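Local coordinates for protein gamma-glutamyltranspeptidase (Streptomyces lincolnensis, PDB 6J3A) that probably acts as an LmbA-like gamma-glutamyltranspeptidase homologue, a transferase-type enzyme of the N-terminal nucleophile hydrolase clan, at residues V270-P275 with Q505-Q510; W276-V281 with A314-W319. All coordinates share one frame; numbering follows the deposited sequence.

Residues 270-275 and 276-281 form one continuous run that leads from strand 268-272 into helix 280-288 and ties together distant parts of the fold; they meet 505-510 in contact 1 and 314-319 in contact 2. In sequence, contact 2 falls entirely between the two halves of contact 1. Their centres lie about 10 Å apart, and they touch: Ala273 O is 3.0 Å from Pro280 CD, and Lys272 CE and Asp507 OD2 both pack near Gly279 O. Strand 268-272 and helices 280-288, 299-319 and 506-519 are thus joined in the buried interior of the gamma-glutamyltranspeptidase family fold.

Contact 1. Residues V270-P275 with Q505-Q510; sequences VCKAGP and QQDQWQ
Lys272 and Asp507 form a buried salt bridge that fastens a beta strand to a helix packed against it in the alpha/beta architecture of the N-terminal nucleophile hydrolases. The two side chains come from opposite directions. Lys272 NZ donates to Asp507 OD1 at 2.8 Å and meets the syn lone pair of that oxygen, on the side facing OD2. The lysine's last methylene lies alongside the carboxylate as well, its CE 3.3 Å from Asp507 OD1 and 3.5 Å from Asp507 OD2. Successive bends at chi2 (-66°) and chi3 (-76°) curl the lysine chain and set its ammonium beside the helix. One turn further along, the Gln510 carboxamide flanks the same group, with CD 4.1 Å from Lys272 NZ.

In the next shell, Ser486 OG, Pro485 O and Thr484 OG1 are also hydrogen-bond partners of the ammonium; with Asp507 OD1 that makes four oxygens for three N-H groups, so the bonds are probably shared. These partners lead into strand 486-490, whose Ile487 pairs through its backbone with Cys271. Leu282 of helix 280-288 packs on Asp507 and Gln510. Thr484 OG1 bridges the two charged groups, bonding to Asp507 OD2 as well as to Lys272 NZ.

Contact 2. Residues W276-V281 with A314-W319; sequences WSQGPV and ADREAW
Arg316 reaches from its helix across the turn at 276-281, meeting Gln278 with its outer half and Val281 with its base. Its CG stands anti to the backbone N (chi1 -175°), which sends the chain off the helix, and a bend at chi3 then swings the guanidinium over to Gln278. There the aliphatic parts meet first, Gln278 CB lying 3.8 Å from Arg316 CD. Farther out, the amide comes to the edge of the guanidinium, with Gln278 CD near the guanidinium plane and 3.9 Å from Arg316 NH2, but the two flat groups are turned 58° against each other and do not stack. Val281 uses a single methyl, CG2, which rests 4.0 Å from Arg316 CB.

A serine-capped turn leading into helix 280-288 thus packs against the C-terminal end of helix 299-319 in the gamma-glutamyltranspeptidase fold. In the cap, Ser277 OG accepts from Gly279 N at 2.8 Å, and the same hydroxyl bonds to Gly274 O. The arginine's charge is met by a salt bridge from NH2 to Asp504. Around this junction, Gln278 and Val281 also pack on Asp507 of helix 506-519, and Pro280 leans on Leu328 of helix 328-331.

Contact 1. Residues V270-P275 with Q505-Q510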
loop_
_atom_site.group_PDB
_atom_site.type_symbol
_atom_site.label_atom_id
_atom_site.label_comp_id
_atom_site.label_asym_id
_atom_site.label_seq_id
_atom_site.Cartn_x
_atom_site.Cartn_y
_atom_site.Cartn_z
ATOM N N VAL A 270 16.533 -18.244 -12.864
ATOM C CA VAL A 270 16.810 -17.136 -11.953
ATOM C C VAL A 270 18.086 -16.437 -12.402
ATOM O O VAL A 270 19.077 -17.098 -12.673
ATOM C CB VAL A 270 16.969 -17.609 -10.513
ATOM C CG1 VAL A 270 17.097 -16.402 -9.595
ATOM C CG2 VAL A 270 15.766 -18.449 -10.103
ATOM N N CYS A 271 18.039 -15.108 -12.476
ATOM C CA CYS A 271 19.193 -14.271 -12.826
ATOM C C CYS A 271 19.705 -13.514 -11.613
ATOM O O CYS A 271 18.918 -12.929 -10.867
ATOM C CB CYS A 271 18.823 -13.267 -13.921
ATOM S SG CYS A 271 18.247 -14.074 -15.431
ATOM N N LYS A 272 21.027 -13.514 -11.453
ATOM C CA LYS A 272 21.713 -12.859 -10.335
ATOM C C LYS A 272 22.958 -12.148 -10.812
ATOM O O LYS A 272 23.374 -12.311 -11.948
ATOM C CB LYS A 272 22.127 -13.903 -9.295
ATOM C CG LYS A 272 20.992 -14.755 -8.739
ATOM C CD LYS A 272 19.992 -13.943 -7.918
ATOM C CE LYS A 272 20.537 -13.603 -6.540
ATOM N NZ LYS A 272 19.784 -12.510 -5.869
ATOM N N ALA A 273 23.562 -11.369 -9.925
ATOM C CA ALA A 273 24.879 -10.777 -10.189
ATOM C C ALA A 273 25.954 -11.831 -10.027
ATOM O O ALA A 273 25.799 -12.752 -9.229
ATOM C CB ALA A 273 25.147 -9.618 -9.245
ATOM N N GLY A 274 27.041 -11.677 -10.781
ATOM C CA GLY A 274 28.192 -12.593 -10.732
ATOM C C GLY A 274 28.834 -12.754 -9.364
ATOM O O GLY A 274 28.546 -11.985 -8.447
ATOM N N PRO A 275 29.754 -13.728 -9.224
ATOM C CA PRO A 275 30.272 -14.142 -7.900
ATOM C C PRO A 275 31.161 -13.133 -7.160
ATOM O O PRO A 275 31.578 -13.412 -6.031
ATOM C CB PRO A 275 31.044 -15.426 -8.208
ATOM C CG PRO A 275 31.458 -15.282 -9.635
ATOM C CD PRO A 275 30.574 -14.272 -10.321
ATOM N N GLN A 505 21.444 -12.446 5.111
ATOM C CA GLN A 505 20.111 -13.017 4.951
ATOM C C GLN A 505 19.490 -12.782 3.561
ATOM O O GLN A 505 18.529 -13.472 3.216
ATOM C CB GLN A 505 19.171 -12.494 6.041
ATOM C CG GLN A 505 19.588 -12.848 7.466
ATOM C CD GLN A 505 20.567 -11.854 8.089
ATOM O OE1 GLN A 505 20.177 -10.779 8.536
ATOM N NE2 GLN A 505 21.842 -12.222 8.135
ATOM N N GLN A 506 20.037 -11.846 2.769
ATOM C CA GLN A 506 19.444 -11.438 1.477
ATOM C C GLN A 506 19.058 -12.599 0.560
ATOM O O GLN A 506 17.899 -12.712 0.157
ATOM C CB GLN A 506 20.388 -10.516 0.700
ATOM C CG GLN A 506 20.451 -9.089 1.203
ATOM C CD GLN A 506 20.852 -8.090 0.130
ATOM O OE1 GLN A 506 21.531 -7.097 0.416
ATOM N NE2 GLN A 506 20.415 -8.327 -1.098
ATOM N N ASP A 507 20.036 -13.441 0.227
ATOM C CA ASP A 507 19.786 -14.610 -0.623
ATOM C C ASP A 507 19.389 -15.879 0.143
ATOM O O ASP A 507 19.397 -16.969 -0.434
ATOM C CB ASP A 507 20.990 -14.910 -1.529
ATOM C CG ASP A 507 20.965 -14.134 -2.835
ATOM O OD1 ASP A 507 19.879 -13.728 -3.308
ATOM O OD2 ASP A 507 22.063 -13.952 -3.400
ATOM N N GLN A 508 19.067 -15.755 1.427
ATOM C CA GLN A 508 18.333 -16.805 2.131
ATOM C C GLN A 508 16.845 -16.480 2.000
ATOM O O GLN A 508 16.022 -17.289 1.543
ATOM C CB GLN A 508 18.736 -16.871 3.606
ATOM C CG GLN A 508 20.233 -16.980 3.857
ATOM C CD GLN A 508 20.548 -17.289 5.315
ATOM O OE1 GLN A 508 20.044 -18.273 5.873
ATOM N NE2 GLN A 508 21.378 -16.449 5.946
ATOM N N TRP A 509 16.516 -15.261 2.390
ATOM C CA TRP A 509 15.147 -14.793 2.368
ATOM C C TRP A 509 14.570 -14.841 0.962
ATOM O O TRP A 509 13.438 -15.279 0.774
ATOM C CB TRP A 509 15.074 -13.372 2.932
ATOM C CG TRP A 509 15.254 -13.277 4.429
ATOM C CD1 TRP A 509 15.025 -14.255 5.374
ATOM C CD2 TRP A 509 15.644 -12.111 5.152
ATOM N NE1 TRP A 509 15.289 -13.768 6.637
ATOM C CE2 TRP A 509 15.657 -12.451 6.530
ATOM C CE3 TRP A 509 15.995 -10.803 4.769
ATOM C CZ2 TRP A 509 16.014 -11.536 7.518
ATOM C CZ3 TRP A 509 16.333 -9.892 5.748
ATOM C CH2 TRP A 509 16.349 -10.263 7.110
ATOM N N GLN A 510 15.366 -14.411 -0.013
ATOM C CA GLN A 510 14.957 -14.455 -1.412
ATOM C C GLN A 510 14.741 -15.876 -1.912
ATOM O O GLN A 510 13.790 -16.117 -2.655
ATOM C CB GLN A 510 15.970 -13.749 -2.313
ATOM C CG GLN A 510 15.794 -12.254 -2.361
ATOM C CD GLN A 510 16.922 -11.561 -3.088
ATOM O OE1 GLN A 510 18.034 -11.404 -2.548
ATOM N NE2 GLN A 510 16.650 -11.127 -4.319
#

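Contact 2. Residues W276-V281 with A314-W319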
loop_
_atom_site.group_PDB
_atom_site.type_symbol
_atom_site.label_atom_id
_atom_site.label_comp_id
_atom_site.label_asym_id
_atom_site.label_seq_id
_atom_site.Cartn_x
_atom_site.Cartn_y
_atom_site.Cartn_z
ATOM N N TRP A 276 31.444 -11.984 -7.778
ATOM C CA TRP A 276 31.887 -10.784 -7.029
ATOM C C TRP A 276 30.802 -10.275 -6.042
ATOM O O TRP A 276 31.104 -9.513 -5.118
ATOM C CB TRP A 276 32.346 -9.646 -7.968
ATOM C CG TRP A 276 31.323 -9.241 -8.976
ATOM C CD1 TRP A 276 31.221 -9.703 -10.248
ATOM C CD2 TRP A 276 30.241 -8.313 -8.796
ATOM N NE1 TRP A 276 30.140 -9.131 -10.882
ATOM C CE2 TRP A 276 29.521 -8.272 -10.015
ATOM C CE3 TRP A 276 29.809 -7.508 -7.729
ATOM C CZ2 TRP A 276 28.395 -7.456 -10.200
ATOM C CZ3 TRP A 276 28.678 -6.692 -7.913
ATOM C CH2 TRP A 276 27.992 -6.673 -9.141
ATOM N N SER A 277 29.548 -10.662 -6.270
ATOM C CA SER A 277 28.499 -10.569 -5.262
ATOM C C SER A 277 28.287 -11.945 -4.629
ATOM O O SER A 277 28.837 -12.932 -5.096
ATOM C CB SER A 277 27.205 -10.080 -5.909
ATOM O OG SER A 277 26.562 -11.129 -6.621
ATOM N N GLN A 278 27.463 -12.017 -3.588
ATOM C CA GLN A 278 26.961 -13.318 -3.103
ATOM C C GLN A 278 25.854 -13.904 -3.997
ATOM O O GLN A 278 25.348 -15.000 -3.714
ATOM C CB GLN A 278 26.437 -13.220 -1.659
ATOM C CG GLN A 278 25.155 -12.398 -1.469
ATOM C CD GLN A 278 24.511 -12.562 -0.093
ATOM O OE1 GLN A 278 23.908 -11.628 0.422
ATOM N NE2 GLN A 278 24.611 -13.755 0.492
ATOM N N GLY A 279 25.462 -13.174 -5.043
ATOM C CA GLY A 279 24.327 -13.533 -5.903
ATOM C C GLY A 279 24.185 -15.004 -6.227
ATOM O O GLY A 279 23.125 -15.607 -5.989
ATOM N N PRO A 280 25.263 -15.603 -6.751
ATOM C CA PRO A 280 25.272 -17.018 -7.095
ATOM C C PRO A 280 24.951 -18.025 -5.988
ATOM O O PRO A 280 24.625 -19.165 -6.311
ATOM C CB PRO A 280 26.687 -17.217 -7.611
ATOM C CG PRO A 280 27.004 -15.914 -8.260
ATOM C CD PRO A 280 26.456 -14.921 -7.284
ATOM N N VAL A 281 25.009 -17.620 -4.719
ATOM C CA VAL A 281 24.708 -18.530 -3.616
ATOM C C VAL A 281 23.234 -18.964 -3.591
ATOM O O VAL A 281 22.916 -20.052 -3.092
ATOM C CB VAL A 281 25.158 -17.947 -2.251
ATOM C CG1 VAL A 281 24.102 -17.042 -1.623
ATOM C CG2 VAL A 281 25.511 -19.071 -1.289
ATOM N N ALA A 314 29.114 -22.020 2.583
ATOM C CA ALA A 314 30.477 -22.522 2.701
ATOM C C ALA A 314 31.243 -22.330 1.411
ATOM O O ALA A 314 32.398 -21.905 1.420
ATOM C CB ALA A 314 30.449 -23.996 3.073
ATOM N N ASP A 315 30.582 -22.658 0.309
ATOM C CA ASP A 315 31.159 -22.497 -1.025
ATOM C C ASP A 315 31.334 -21.019 -1.350
ATOM O O ASP A 315 32.339 -20.638 -1.930
ATOM C CB ASP A 315 30.302 -23.192 -2.097
ATOM C CG ASP A 315 30.651 -24.681 -2.282
ATOM O OD1 ASP A 315 31.664 -25.170 -1.717
ATOM O OD2 ASP A 315 29.901 -25.362 -3.032
ATOM N N ARG A 316 30.358 -20.197 -0.958
ATOM C CA ARG A 316 30.471 -18.738 -1.055
ATOM C C ARG A 316 31.749 -18.200 -0.386
ATOM O O ARG A 316 32.507 -17.435 -0.984
ATOM C CB ARG A 316 29.251 -18.067 -0.442
ATOM C CG ARG A 316 29.238 -16.553 -0.601
ATOM C CD ARG A 316 28.232 -15.888 0.316
ATOM N NE ARG A 316 28.764 -15.660 1.663
ATOM C CZ ARG A 316 28.212 -14.874 2.588
ATOM N NH1 ARG A 316 28.791 -14.746 3.778
ATOM N NH2 ARG A 316 27.100 -14.196 2.332
ATOM N N GLU A 317 31.963 -18.613 0.857
ATOM C CA GLU A 317 33.129 -18.191 1.631
ATOM C C GLU A 317 34.455 -18.663 1.037
ATOM O O GLU A 317 35.427 -17.903 0.964
ATOM C CB GLU A 317 33.025 -18.717 3.064
ATOM C CG GLU A 317 34.085 -18.153 4.004
ATOM C CD GLU A 317 34.102 -16.637 3.998
ATOM O OE1 GLU A 317 33.022 -16.035 4.163
ATOM O OE2 GLU A 317 35.177 -16.046 3.794
ATOM N N ALA A 318 34.488 -19.933 0.657
ATOM C CA ALA A 318 35.677 -20.554 0.067
ATOM C C ALA A 318 36.033 -20.025 -1.314
ATOM O O ALA A 318 37.206 -19.815 -1.603
ATOM C CB ALA A 318 35.497 -22.063 0.000
ATOM N N TRP A 319 35.028 -19.824 -2.159
ATOM C CA TRP A 319 35.251 -19.623 -3.593
ATOM C C TRP A 319 34.922 -18.236 -4.143
ATOM O O TRP A 319 35.481 -17.853 -5.172
ATOM C CB TRP A 319 34.515 -20.714 -4.390
ATOM C CG TRP A 319 34.975 -22.092 -3.989
ATOM C CD1 TRP A 319 34.261 -23.042 -3.317
ATOM C CD2 TRP A 319 36.274 -22.638 -4.194
ATOM N NE1 TRP A 319 35.031 -24.157 -3.109
ATOM C CE2 TRP A 319 36.277 -23.931 -3.630
ATOM C CE3 TRP A 319 37.445 -22.157 -4.807
ATOM C CZ2 TRP A 319 37.404 -24.756 -3.662
ATOM C CZ3 TRP A 319 38.564 -22.966 -4.835
ATOM C CH2 TRP A 319 38.536 -24.258 -4.268
#